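Local coordinates for protein putative fimbrial subunit (Corynebacterium diphtheriae, PDB 4HSQ) that serves as the major pilin SpaD, here its domains D2 and D3, whose copies probably build the shaft of a cell-surface pilus, at residues D14-D19 with K221-K226; N81-T86 with L103-K108; D123-N128 with E134-T139; T228-P231 with A235-D238. All blocks are in the same frame, centred on the assembly; numbering follows the deposited sequence.

Interaction 1: residues D14-D19 with K221-K226; sequences DQNIQD and KKFCLK
K221 reaches D14 with its ammonium end: NZ lies 2.8 Å from D14 OD1, a hydrogen-bonded salt bridge made on the syn side of the carboxylate but 31° out of its plane. CG of K221 stands opposite the backbone N (chi1 179°), and bends at chi2 and chi3 carry the rest of the chain down to the acid, so the two side chains meet at a slant. E211 is a second carboxylate partner of this NZ and probably shares its charge. At F223 the contact becomes one of ring and amide. CZ is the touching atom, 3.8 Å from N16 OD1; the two groups come from opposite directions with planes 53° apart, and the oxygen sits obliquely to the ring. The hydrogen bond to that oxygen comes from the backbone N of H206. This is an interdomain contact: a loop of the adhesin-like domain, between strands 7-11 and 20-28, leans on a strand of the prealbumin-like domain. The loop keeps its shape through a type II turn from N16 to D19, closed by D19 N to N16 O at 3.1 Å, while D19 OD2 accepts from N16 N at 2.7 Å. Beyond F223, C224 ties the strand to C173 by a disulfide, and L225 packs on L149.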
loop_
_atom_site.group_PDB
_atom_site.type_symbol
_atom_site.label_atom_id
_atom_site.label_comp_id
_atom_site.label_asym_id
_atom_site.label_seq_id
_atom_site.Cartn_x
_atom_site.Cartn_y
_atom_site.Cartn_z
ATOM N N ASP A 14 6.877 -0.370 3.701
ATOM C CA ASP A 14 7.107 1.062 3.910
ATOM C C ASP A 14 6.454 1.954 2.856
ATOM O O ASP A 14 6.660 3.160 2.877
ATOM C CB ASP A 14 8.619 1.374 3.990
ATOM C CG ASP A 14 9.359 0.596 5.073
ATOM O OD1 ASP A 14 8.890 0.593 6.240
ATOM O OD2 ASP A 14 10.376 -0.025 4.755
ATOM N N GLN A 15 5.623 1.411 1.990
ATOM C CA GLN A 15 4.998 2.245 0.957
ATOM C C GLN A 15 3.687 2.757 1.510
ATOM O O GLN A 15 2.795 1.973 1.830
ATOM C CB GLN A 15 4.813 1.446 -0.357
ATOM C CG GLN A 15 6.154 0.883 -0.935
ATOM C CD GLN A 15 7.268 1.925 -0.876
ATOM O OE1 GLN A 15 7.160 3.008 -1.430
ATOM N NE2 GLN A 15 8.304 1.666 -0.106
ATOM N N ASN A 16 3.570 4.080 1.643
ATOM C CA ASN A 16 2.375 4.675 2.214
ATOM C C ASN A 16 1.337 4.998 1.108
ATOM O O ASN A 16 1.471 4.544 -0.028
ATOM C CB ASN A 16 2.795 5.904 3.034
ATOM C CG ASN A 16 3.703 5.477 4.186
ATOM O OD1 ASN A 16 3.422 4.533 4.935
ATOM N ND2 ASN A 16 4.817 6.129 4.356
ATOM N N ILE A 17 0.268 5.719 1.449
ATOM C CA ILE A 17 -0.717 6.067 0.427
ATOM C C ILE A 17 -0.023 6.911 -0.671
ATOM O O ILE A 17 0.780 7.783 -0.346
ATOM C CB ILE A 17 -1.915 6.814 1.070
ATOM C CG1 ILE A 17 -2.783 5.887 1.955
ATOM C CG2 ILE A 17 -2.739 7.639 0.064
ATOM C CD1 ILE A 17 -3.202 4.623 1.426
ATOM N N GLN A 18 -0.306 6.583 -1.943
ATOM C CA GLN A 18 0.197 7.239 -3.162
ATOM C C GLN A 18 1.689 6.899 -3.447
ATOM O O GLN A 18 2.281 7.437 -4.378
ATOM C CB GLN A 18 -0.083 8.757 -3.156
ATOM C CG GLN A 18 -1.593 9.063 -3.367
ATOM C CD GLN A 18 -2.103 8.694 -4.763
ATOM O OE1 GLN A 18 -1.361 8.220 -5.615
ATOM N NE2 GLN A 18 -3.369 8.957 -5.050
ATOM N N ASP A 19 2.273 5.978 -2.667
ATOM C CA ASP A 19 3.596 5.436 -2.934
ATOM C C ASP A 19 3.412 4.220 -3.819
ATOM O O ASP A 19 2.569 3.364 -3.525
ATOM C CB ASP A 19 4.349 5.067 -1.655
ATOM C CG ASP A 19 4.795 6.254 -0.826
ATOM O OD1 ASP A 19 5.061 7.336 -1.417
ATOM O OD2 ASP A 19 4.940 6.095 0.408
ATOM N N LYS A 221 9.960 -1.256 14.479
ATOM C CA LYS A 221 9.530 -0.336 13.412
ATOM C C LYS A 221 8.342 0.531 13.891
ATOM O O LYS A 221 7.309 -0.002 14.282
ATOM C CB LYS A 221 9.151 -1.148 12.167
ATOM C CG LYS A 221 8.670 -0.330 10.985
ATOM C CD LYS A 221 9.416 -0.719 9.718
ATOM C CE LYS A 221 8.603 -1.592 8.795
ATOM N NZ LYS A 221 9.316 -1.849 7.504
ATOM N N LYS A 222 8.511 1.870 13.892
ATOM C CA LYS A 222 7.452 2.803 14.303
ATOM C C LYS A 222 7.438 4.030 13.399
ATOM O O LYS A 222 8.316 4.189 12.548
ATOM C CB LYS A 222 7.675 3.278 15.747
ATOM C CG LYS A 222 7.420 2.231 16.809
ATOM C CD LYS A 222 8.100 2.608 18.087
ATOM C CE LYS A 222 7.504 1.809 19.204
ATOM N NZ LYS A 222 6.463 2.590 19.915
ATOM N N PHE A 223 6.446 4.891 13.602
ATOM C CA PHE A 223 6.408 6.218 13.001
ATOM C C PHE A 223 6.639 7.193 14.133
ATOM O O PHE A 223 6.324 6.881 15.277
ATOM C CB PHE A 223 5.082 6.505 12.268
ATOM C CG PHE A 223 4.976 5.812 10.937
ATOM C CD1 PHE A 223 5.672 6.285 9.827
ATOM C CD2 PHE A 223 4.133 4.719 10.771
ATOM C CE1 PHE A 223 5.560 5.655 8.593
ATOM C CE2 PHE A 223 4.015 4.101 9.533
ATOM C CZ PHE A 223 4.743 4.554 8.462
ATOM N N CYS A 224 7.153 8.374 13.820
ATOM C CA CYS A 224 7.407 9.417 14.800
ATOM C C CYS A 224 6.878 10.727 14.238
ATOM O O CYS A 224 7.129 11.031 13.078
ATOM C CB CYS A 224 8.905 9.513 15.110
ATOM S SG CYS A 224 9.472 8.341 16.369
ATOM N N LEU A 225 6.190 11.501 15.051
ATOM C CA LEU A 225 5.728 12.858 14.696
ATOM C C LEU A 225 6.659 13.828 15.350
ATOM O O LEU A 225 6.861 13.735 16.547
ATOM C CB LEU A 225 4.290 13.107 15.211
ATOM C CG LEU A 225 3.216 12.321 14.474
ATOM C CD1 LEU A 225 1.994 12.129 15.348
ATOM C CD2 LEU A 225 2.843 13.030 13.190
ATOM N N LYS A 226 7.225 14.755 14.581
ATOM C CA LYS A 226 8.116 15.782 15.080
ATOM C C LYS A 226 7.383 17.097 15.013
ATOM O O LYS A 226 7.054 17.532 13.923
ATOM C CB LYS A 226 9.398 15.834 14.222
ATOM C CG LYS A 226 10.422 16.806 14.759
ATOM C CD LYS A 226 11.596 16.919 13.811
ATOM C CE LYS A 226 12.706 17.748 14.415
ATOM N NZ LYS A 226 13.883 17.838 13.513
#

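Interaction 2: residues N81-T86 with L103-K108; sequences NKLVVT and LTFEVK
L83 sets one methyl squarely on the ring of F105. Its CD2 lies 3.6 Å from the ring centroid and only 6° off the ring normal, a CH-pi contact in which the six ring carbons are almost equally far from the methyl. F105 holds its ring there with CG placed between backbone N and carbonyl carbon (chi1 65°), which swings the aromatic group across to meet the leucine arriving from the opposite direction. Beside this pair, V85 and L103 reach for each other tip to tip, V85 CG2 coming to 3.8 Å from L103 CD2. All four residues are buried and wholly apolar in their contact, and no hydrogen bond passes between the segments. Their backbones stay well apart, with L83 CA 9.8 Å from F105 CA, as expected for strands in the two facing sheets of a beta sandwich: 82-87 belongs to the mixed sheet, 100-109 to the antiparallel one. F53 and V56 of strand 51-61, F43 of strand 41-46 and I25 of strand 20-28 add to the same interior. Away from this interior the residues between are partly exposed, and several are polar. V84 points away from segment 103-108, and K82, two residues earlier, forms a salt bridge with E44. On the outside of the other strand, E106 pairs with K55, and T104 OG1 is hydrogen-bonded to the hydroxyl of T24.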
loop_
_atom_site.group_PDB
_atom_site.type_symbol
_atom_site.label_atom_id
_atom_site.label_comp_id
_atom_site.label_asym_id
_atom_site.label_seq_id
_atom_site.Cartn_x
_atom_site.Cartn_y
_atom_site.Cartn_z
ATOM N N ASN A 81 -11.753 -1.240 -13.011
ATOM C CA ASN A 81 -10.473 -1.461 -12.318
ATOM C C ASN A 81 -9.970 -2.897 -12.483
ATOM O O ASN A 81 -9.073 -3.327 -11.751
ATOM C CB ASN A 81 -10.498 -1.044 -10.826
ATOM C CG ASN A 81 -9.327 -0.147 -10.542
ATOM O OD1 ASN A 81 -8.820 0.523 -11.449
ATOM N ND2 ASN A 81 -8.833 -0.136 -9.311
ATOM N N LYS A 82 -10.483 -3.610 -13.481
ATOM C CA LYS A 82 -9.949 -4.938 -13.755
ATOM C C LYS A 82 -8.763 -4.786 -14.715
ATOM O O LYS A 82 -8.890 -4.147 -15.760
ATOM C CB LYS A 82 -11.021 -5.891 -14.333
ATOM C CG LYS A 82 -10.499 -7.327 -14.467
ATOM C CD LYS A 82 -11.582 -8.320 -14.848
ATOM C CE LYS A 82 -11.654 -8.588 -16.327
ATOM N NZ LYS A 82 -12.485 -9.787 -16.611
ATOM N N LEU A 83 -7.607 -5.346 -14.340
ATOM C CA LEU A 83 -6.410 -5.378 -15.184
ATOM C C LEU A 83 -6.400 -6.675 -15.993
ATOM O O LEU A 83 -6.622 -7.749 -15.434
ATOM C CB LEU A 83 -5.115 -5.305 -14.326
ATOM C CG LEU A 83 -3.779 -5.472 -15.089
ATOM C CD1 LEU A 83 -3.548 -4.293 -16.023
ATOM C CD2 LEU A 83 -2.593 -5.606 -14.096
ATOM N N VAL A 84 -6.143 -6.583 -17.301
ATOM C CA VAL A 84 -6.032 -7.775 -18.152
ATOM C C VAL A 84 -4.741 -7.644 -18.952
ATOM O O VAL A 84 -4.587 -6.679 -19.695
ATOM C CB VAL A 84 -7.264 -7.984 -19.091
ATOM C CG1 VAL A 84 -7.123 -9.284 -19.879
ATOM C CG2 VAL A 84 -8.577 -7.987 -18.307
ATOM N N VAL A 85 -3.830 -8.604 -18.795
ATOM C CA VAL A 85 -2.561 -8.656 -19.534
ATOM C C VAL A 85 -2.647 -9.888 -20.405
ATOM O O VAL A 85 -2.679 -10.992 -19.874
ATOM C CB VAL A 85 -1.321 -8.664 -18.599
ATOM C CG1 VAL A 85 -0.038 -8.730 -19.424
ATOM C CG2 VAL A 85 -1.330 -7.436 -17.684
ATOM N N THR A 86 -2.759 -9.697 -21.726
ATOM C CA THR A 86 -2.988 -10.790 -22.686
ATOM C C THR A 86 -1.789 -10.996 -23.566
ATOM O O THR A 86 -1.342 -10.047 -24.194
ATOM C CB THR A 86 -4.214 -10.454 -23.545
ATOM O OG1 THR A 86 -5.313 -10.107 -22.704
ATOM C CG2 THR A 86 -4.624 -11.601 -24.473
ATOM N N LEU A 103 4.244 -12.119 -13.957
ATOM C CA LEU A 103 3.785 -10.769 -14.262
ATOM C C LEU A 103 3.999 -9.904 -13.051
ATOM O O LEU A 103 3.466 -10.218 -11.996
ATOM C CB LEU A 103 2.281 -10.741 -14.684
ATOM C CG LEU A 103 1.589 -9.346 -14.640
ATOM C CD1 LEU A 103 2.147 -8.406 -15.734
ATOM C CD2 LEU A 103 0.062 -9.453 -14.730
ATOM N N THR A 104 4.711 -8.785 -13.215
ATOM C CA THR A 104 4.872 -7.814 -12.134
ATOM C C THR A 104 4.295 -6.500 -12.609
ATOM O O THR A 104 4.610 -6.033 -13.717
ATOM C CB THR A 104 6.351 -7.652 -11.675
ATOM O OG1 THR A 104 6.812 -8.911 -11.182
ATOM C CG2 THR A 104 6.487 -6.625 -10.518
ATOM N N PHE A 105 3.459 -5.886 -11.769
ATOM C CA PHE A 105 2.882 -4.602 -12.148
ATOM C C PHE A 105 2.832 -3.709 -10.931
ATOM O O PHE A 105 2.857 -4.179 -9.786
ATOM C CB PHE A 105 1.504 -4.746 -12.820
ATOM C CG PHE A 105 0.413 -5.297 -11.926
ATOM C CD1 PHE A 105 -0.452 -4.443 -11.255
ATOM C CD2 PHE A 105 0.175 -6.673 -11.852
ATOM C CE1 PHE A 105 -1.458 -4.956 -10.426
ATOM C CE2 PHE A 105 -0.826 -7.182 -11.022
ATOM C CZ PHE A 105 -1.640 -6.323 -10.323
ATOM N N GLU A 106 2.730 -2.420 -11.196
ATOM C CA GLU A 106 2.777 -1.392 -10.194
ATOM C C GLU A 106 1.448 -0.704 -10.008
ATOM O O GLU A 106 0.734 -0.429 -10.974
ATOM C CB GLU A 106 3.854 -0.411 -10.635
ATOM C CG GLU A 106 4.176 0.711 -9.674
ATOM C CD GLU A 106 5.100 1.700 -10.355
ATOM O OE1 GLU A 106 6.284 1.358 -10.568
ATOM O OE2 GLU A 106 4.623 2.787 -10.738
ATOM N N VAL A 107 1.132 -0.398 -8.733
ATOM C CA VAL A 107 -0.087 0.307 -8.316
ATOM C C VAL A 107 0.252 1.370 -7.288
ATOM O O VAL A 107 1.349 1.344 -6.689
ATOM C CB VAL A 107 -1.149 -0.695 -7.720
ATOM C CG1 VAL A 107 -1.668 -1.680 -8.774
ATOM C CG2 VAL A 107 -0.618 -1.436 -6.484
ATOM N N LYS A 108 -0.719 2.240 -7.005
ATOM C CA LYS A 108 -0.683 3.200 -5.902
ATOM C C LYS A 108 -2.003 3.107 -5.199
ATOM O O LYS A 108 -3.039 3.126 -5.865
ATOM C CB LYS A 108 -0.439 4.661 -6.335
ATOM C CG LYS A 108 0.979 4.899 -6.886
ATOM C CD LYS A 108 1.164 6.347 -7.375
ATOM C CE LYS A 108 2.550 6.499 -7.992
ATOM N NZ LYS A 108 2.785 7.876 -8.526
#

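Interaction 3: residues D123-N128 with E134-T139; sequences DVIFNN and EVKNKT
F126 and V135 lie alongside each other, pointing the same way, with the valine over one face of the ring. V135 CB stands 4.0 Å from the ring centroid, shifted toward the rim, in a CH-pi contact, and V135 CG1 touches F126 CZ at 3.6 Å. The ring gets there because chi1 of F126 (58°) puts CG between its backbone N and carbonyl carbon, folding the aromatic group across to the neighbouring strand. At the ring's edge the amide of N137 crosses at a slant, its ND2 3.7 Å from F126 CE2. These residues, with V124, occupy one face of a beta hairpin whose antiparallel strands are held by two hydrogen-bonded pairs, V124 with N137 and F126 with V135; the V135 N to F126 O bond is 2.8 Å and nearly straight. D123, I125 and N127 share the opposite face with E134, K136 and K138, a more polar side. There D123 and K138 run side by side, and the lysine, bent at chi3 and chi4, curls its NZ back to D123 OD1 for a salt bridge of 3.3 Å whose hydrogen bond is weak. K136 instead lies along I125, CG against CG1, and its ammonium stays beyond salt-bridge range of D123. E134 slants over I125, whose CG2 meets E134 CD at 3.5 Å. One water donates to both N127 OD1 and E134 OE2, the former at 2.7 Å, while N127 ND2 is hydrogen-bonded to T39. D123 and I125 pair with E44 and R42 of strand 41-46, and N127 with A40 just before it.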
loop_
_atom_site.group_PDB
_atom_site.type_symbol
_atom_site.label_atom_id
_atom_site.label_comp_id
_atom_site.label_asym_id
_atom_site.label_seq_id
_atom_site.Cartn_x
_atom_site.Cartn_y
_atom_site.Cartn_z
ATOM N N ASP A 123 -6.213 -14.282 -11.543
ATOM C CA ASP A 123 -6.491 -15.475 -12.325
ATOM C C ASP A 123 -5.540 -15.521 -13.516
ATOM O O ASP A 123 -5.188 -14.476 -14.068
ATOM C CB ASP A 123 -7.946 -15.451 -12.854
ATOM C CG ASP A 123 -9.032 -15.009 -11.889
ATOM O OD1 ASP A 123 -9.274 -15.725 -10.907
ATOM O OD2 ASP A 123 -9.663 -13.954 -12.142
ATOM N N VAL A 124 -5.159 -16.721 -13.932
ATOM C CA VAL A 124 -4.440 -16.944 -15.167
ATOM C C VAL A 124 -5.401 -17.821 -15.980
ATOM O O VAL A 124 -5.989 -18.767 -15.440
ATOM C CB VAL A 124 -2.983 -17.473 -15.064
ATOM C CG1 VAL A 124 -2.139 -16.589 -14.142
ATOM C CG2 VAL A 124 -2.930 -18.927 -14.624
ATOM N N ILE A 125 -5.694 -17.400 -17.191
ATOM C CA ILE A 125 -6.664 -18.074 -18.062
ATOM C C ILE A 125 -5.948 -18.404 -19.360
ATOM O O ILE A 125 -5.371 -17.521 -20.014
ATOM C CB ILE A 125 -7.954 -17.202 -18.265
ATOM C CG1 ILE A 125 -8.535 -16.744 -16.888
ATOM C CG2 ILE A 125 -9.027 -17.973 -19.073
ATOM C CD1 ILE A 125 -9.445 -15.493 -16.892
ATOM N N PHE A 126 -5.974 -19.692 -19.743
ATOM C CA PHE A 126 -5.302 -20.090 -20.971
ATOM C C PHE A 126 -6.017 -21.241 -21.660
ATOM O O PHE A 126 -6.826 -21.924 -21.046
ATOM C CB PHE A 126 -3.848 -20.500 -20.657
ATOM C CG PHE A 126 -3.704 -21.635 -19.659
ATOM C CD1 PHE A 126 -3.758 -22.962 -20.076
ATOM C CD2 PHE A 126 -3.432 -21.375 -18.320
ATOM C CE1 PHE A 126 -3.609 -24.008 -19.159
ATOM C CE2 PHE A 126 -3.248 -22.422 -17.410
ATOM C CZ PHE A 126 -3.342 -23.732 -17.836
ATOM N N ASN A 127 -5.662 -21.485 -22.921
ATOM C CA ASN A 127 -6.168 -22.630 -23.667
ATOM C C ASN A 127 -5.163 -23.752 -23.507
ATOM O O ASN A 127 -3.975 -23.533 -23.729
ATOM C CB ASN A 127 -6.373 -22.283 -25.151
ATOM C CG ASN A 127 -7.536 -21.351 -25.433
ATOM O OD1 ASN A 127 -8.412 -21.120 -24.595
ATOM N ND2 ASN A 127 -7.575 -20.801 -26.640
ATOM N N ASN A 128 -5.611 -24.919 -23.039
ATOM C CA ASN A 128 -4.727 -26.087 -22.917
ATOM C C ASN A 128 -4.508 -26.628 -24.338
ATOM O O ASN A 128 -5.481 -27.033 -24.973
ATOM C CB ASN A 128 -5.336 -27.136 -21.983
ATOM C CG ASN A 128 -4.361 -28.230 -21.622
ATOM O OD1 ASN A 128 -3.745 -28.850 -22.483
ATOM N ND2 ASN A 128 -4.168 -28.463 -20.338
ATOM N N GLU A 134 -10.474 -24.283 -22.152
ATOM C CA GLU A 134 -10.028 -23.106 -21.415
ATOM C C GLU A 134 -9.840 -23.514 -19.958
ATOM O O GLU A 134 -10.723 -24.153 -19.388
ATOM C CB GLU A 134 -11.016 -21.936 -21.559
ATOM C CG GLU A 134 -10.420 -20.611 -21.121
ATOM C CD GLU A 134 -11.257 -19.371 -21.380
ATOM O OE1 GLU A 134 -12.315 -19.225 -20.727
ATOM O OE2 GLU A 134 -10.798 -18.494 -22.148
ATOM N N VAL A 135 -8.676 -23.166 -19.371
ATOM C CA VAL A 135 -8.318 -23.467 -17.976
ATOM C C VAL A 135 -8.203 -22.142 -17.228
ATOM O O VAL A 135 -7.636 -21.187 -17.768
ATOM C CB VAL A 135 -7.014 -24.307 -17.884
ATOM C CG1 VAL A 135 -6.559 -24.492 -16.433
ATOM C CG2 VAL A 135 -7.172 -25.666 -18.571
ATOM N N LYS A 136 -8.766 -22.077 -16.006
ATOM C CA LYS A 136 -8.707 -20.889 -15.173
ATOM C C LYS A 136 -8.144 -21.275 -13.797
ATOM O O LYS A 136 -8.757 -22.055 -13.057
ATOM C CB LYS A 136 -10.082 -20.196 -15.077
ATOM C CG LYS A 136 -10.068 -18.923 -14.234
ATOM C CD LYS A 136 -11.432 -18.653 -13.610
ATOM C CE LYS A 136 -11.642 -17.194 -13.286
ATOM N NZ LYS A 136 -12.218 -16.450 -14.436
ATOM N N ASN A 137 -6.948 -20.753 -13.482
ATOM C CA ASN A 137 -6.278 -20.999 -12.205
ATOM C C ASN A 137 -6.220 -19.709 -11.422
ATOM O O ASN A 137 -5.829 -18.682 -11.977
ATOM C CB ASN A 137 -4.891 -21.562 -12.421
ATOM C CG ASN A 137 -4.913 -22.925 -13.045
ATOM O OD1 ASN A 137 -5.803 -23.729 -12.779
ATOM N ND2 ASN A 137 -3.932 -23.215 -13.867
ATOM N N LYS A 138 -6.717 -19.736 -10.192
ATOM C CA LYS A 138 -6.754 -18.562 -9.322
ATOM C C LYS A 138 -5.568 -18.600 -8.382
ATOM O O LYS A 138 -5.111 -19.683 -7.977
ATOM C CB LYS A 138 -8.067 -18.513 -8.524
ATOM C CG LYS A 138 -9.326 -18.529 -9.389
ATOM C CD LYS A 138 -10.594 -18.517 -8.549
ATOM C CE LYS A 138 -11.324 -17.199 -8.618
ATOM N NZ LYS A 138 -12.127 -17.081 -9.862
ATOM N N THR A 139 -5.067 -17.416 -8.011
ATOM C CA THR A 139 -3.979 -17.354 -7.055
ATOM C C THR A 139 -4.568 -17.346 -5.661
ATOM O O THR A 139 -5.792 -17.209 -5.481
ATOM C CB THR A 139 -3.177 -16.031 -7.243
ATOM O OG1 THR A 139 -4.049 -14.949 -6.887
ATOM C CG2 THR A 139 -2.578 -15.848 -8.644
HETATM O O HOH W 1 -8.238 -18.845 -23.144
#

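Interaction 4: residues T228-P231 with A235-D238; sequences TKAP and ALPD
The chain leaving strand 222-229 passes A230 and doubles back so that L236 faces it, A230 CA and L236 CA being 5.1 Å apart, yet no hydrogen bond joins the two segments. L236 does most of the touching, with a single methyl. Its CD1 lies mainly against the backbone, 3.7 Å from A230 N and about as near to K229 N, with a looser apolar contact to A230 CB at 4.2 Å. With CG opposite the backbone N (chi1 -168°), the leucine extends across to the strand end, where it also rests on E227. The methyl of A230 points toward the returning segment and meets the carbonyl oxygen of A235, CB to O 3.6 Å. Just before this point the strand carries a classic beta bulge, T228 and K229 both facing E167 on strand 167-173 of the prealbumin-like domain. K229 starts away from the returning segment at its CB; bends at chi3 and chi4 bring NZ to A230 O, to which it donates at 3.2 Å, tilted 34° from the carbonyl plane, with a weak second bond to the carbonyl of G165. The contact is at the surface, and L236 remains exposed. Strand 264-271 backs the turn through N271, which touches A230, P231 and P237, while A235 makes a backbone hydrogen bond with I272.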
loop_
_atom_site.group_PDB
_atom_site.type_symbol
_atom_site.label_atom_id
_atom_site.label_comp_id
_atom_site.label_asym_id
_atom_site.label_seq_id
_atom_site.Cartn_x
_atom_site.Cartn_y
_atom_site.Cartn_z
ATOM N N THR A 228 7.399 20.728 14.691
ATOM C CA THR A 228 8.431 21.684 14.254
ATOM C C THR A 228 8.050 23.121 14.620
ATOM O O THR A 228 8.938 23.972 14.731
ATOM C CB THR A 228 8.707 21.530 12.752
ATOM O OG1 THR A 228 7.468 21.619 12.062
ATOM C CG2 THR A 228 9.377 20.169 12.414
ATOM N N LYS A 229 6.741 23.382 14.810
ATOM C CA LYS A 229 6.255 24.712 15.190
ATOM C C LYS A 229 5.069 24.575 16.104
ATOM O O LYS A 229 4.141 23.830 15.802
ATOM C CB LYS A 229 5.885 25.555 13.955
ATOM C CG LYS A 229 5.578 27.013 14.307
ATOM C CD LYS A 229 5.025 27.766 13.103
ATOM C CE LYS A 229 3.519 27.749 13.041
ATOM N NZ LYS A 229 2.879 28.458 14.188
ATOM N N ALA A 230 5.114 25.257 17.248
ATOM C CA ALA A 230 4.001 25.173 18.196
ATOM C C ALA A 230 2.930 26.210 17.834
ATOM O O ALA A 230 3.240 27.167 17.117
ATOM C CB ALA A 230 4.512 25.398 19.616
ATOM N N PRO A 231 1.661 26.032 18.262
ATOM C CA PRO A 231 0.652 27.101 18.039
ATOM C C PRO A 231 1.126 28.431 18.635
ATOM O O PRO A 231 1.894 28.421 19.603
ATOM C CB PRO A 231 -0.566 26.602 18.823
ATOM C CG PRO A 231 -0.359 25.101 18.934
ATOM C CD PRO A 231 1.120 24.954 19.113
ATOM N N ALA A 235 4.813 27.215 23.831
ATOM C CA ALA A 235 6.222 26.848 23.739
ATOM C C ALA A 235 6.321 25.536 22.970
ATOM O O ALA A 235 5.401 24.730 23.047
ATOM C CB ALA A 235 6.800 26.676 25.133
ATOM N N LEU A 236 7.414 25.317 22.252
ATOM C CA LEU A 236 7.610 24.050 21.546
ATOM C C LEU A 236 7.877 22.962 22.600
ATOM O O LEU A 236 8.780 23.157 23.412
ATOM C CB LEU A 236 8.784 24.189 20.553
ATOM C CG LEU A 236 8.952 23.061 19.526
ATOM C CD1 LEU A 236 7.829 23.083 18.496
ATOM C CD2 LEU A 236 10.300 23.174 18.817
ATOM N N PRO A 237 7.084 21.872 22.697
ATOM C CA PRO A 237 7.362 20.867 23.744
ATOM C C PRO A 237 8.772 20.281 23.662
ATOM O O PRO A 237 9.416 20.322 22.612
ATOM C CB PRO A 237 6.321 19.762 23.480
ATOM C CG PRO A 237 5.251 20.408 22.689
ATOM C CD PRO A 237 5.929 21.471 21.860
ATOM N N ASP A 238 9.256 19.792 24.795
ATOM C CA ASP A 238 10.533 19.097 24.899
ATOM C C ASP A 238 10.259 17.850 25.739
ATOM O O ASP A 238 9.964 17.969 26.925
ATOM C CB ASP A 238 11.662 19.987 25.455
ATOM C CG ASP A 238 13.043 19.345 25.445
ATOM O OD1 ASP A 238 13.229 18.325 24.733
ATOM O OD2 ASP A 238 13.944 19.868 26.136
#

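In the fold
Interactions 2 and 3 both belong to the adhesin-like domain: their centres are 16 Å apart without touching, and strands 82-87 and 117-127 reach the same sheet. Interaction 1 lies at the junction with the prealbumin-like domain. Although its centre is 25 Å from that of interaction 2, the two touch where Q18 O meets K108 CD at 3.4 Å. Strand 222-229 carries interaction 1 near its start and interaction 4 at its end, centres 22 Å apart. Interactions 3 and 4 lie on opposite sides of the chain's centre, 58 Å between their centres. Interaction 1 also relates to the calcium site: the side chain of F223 is about 8 Å from that of I251, a calcium ligand.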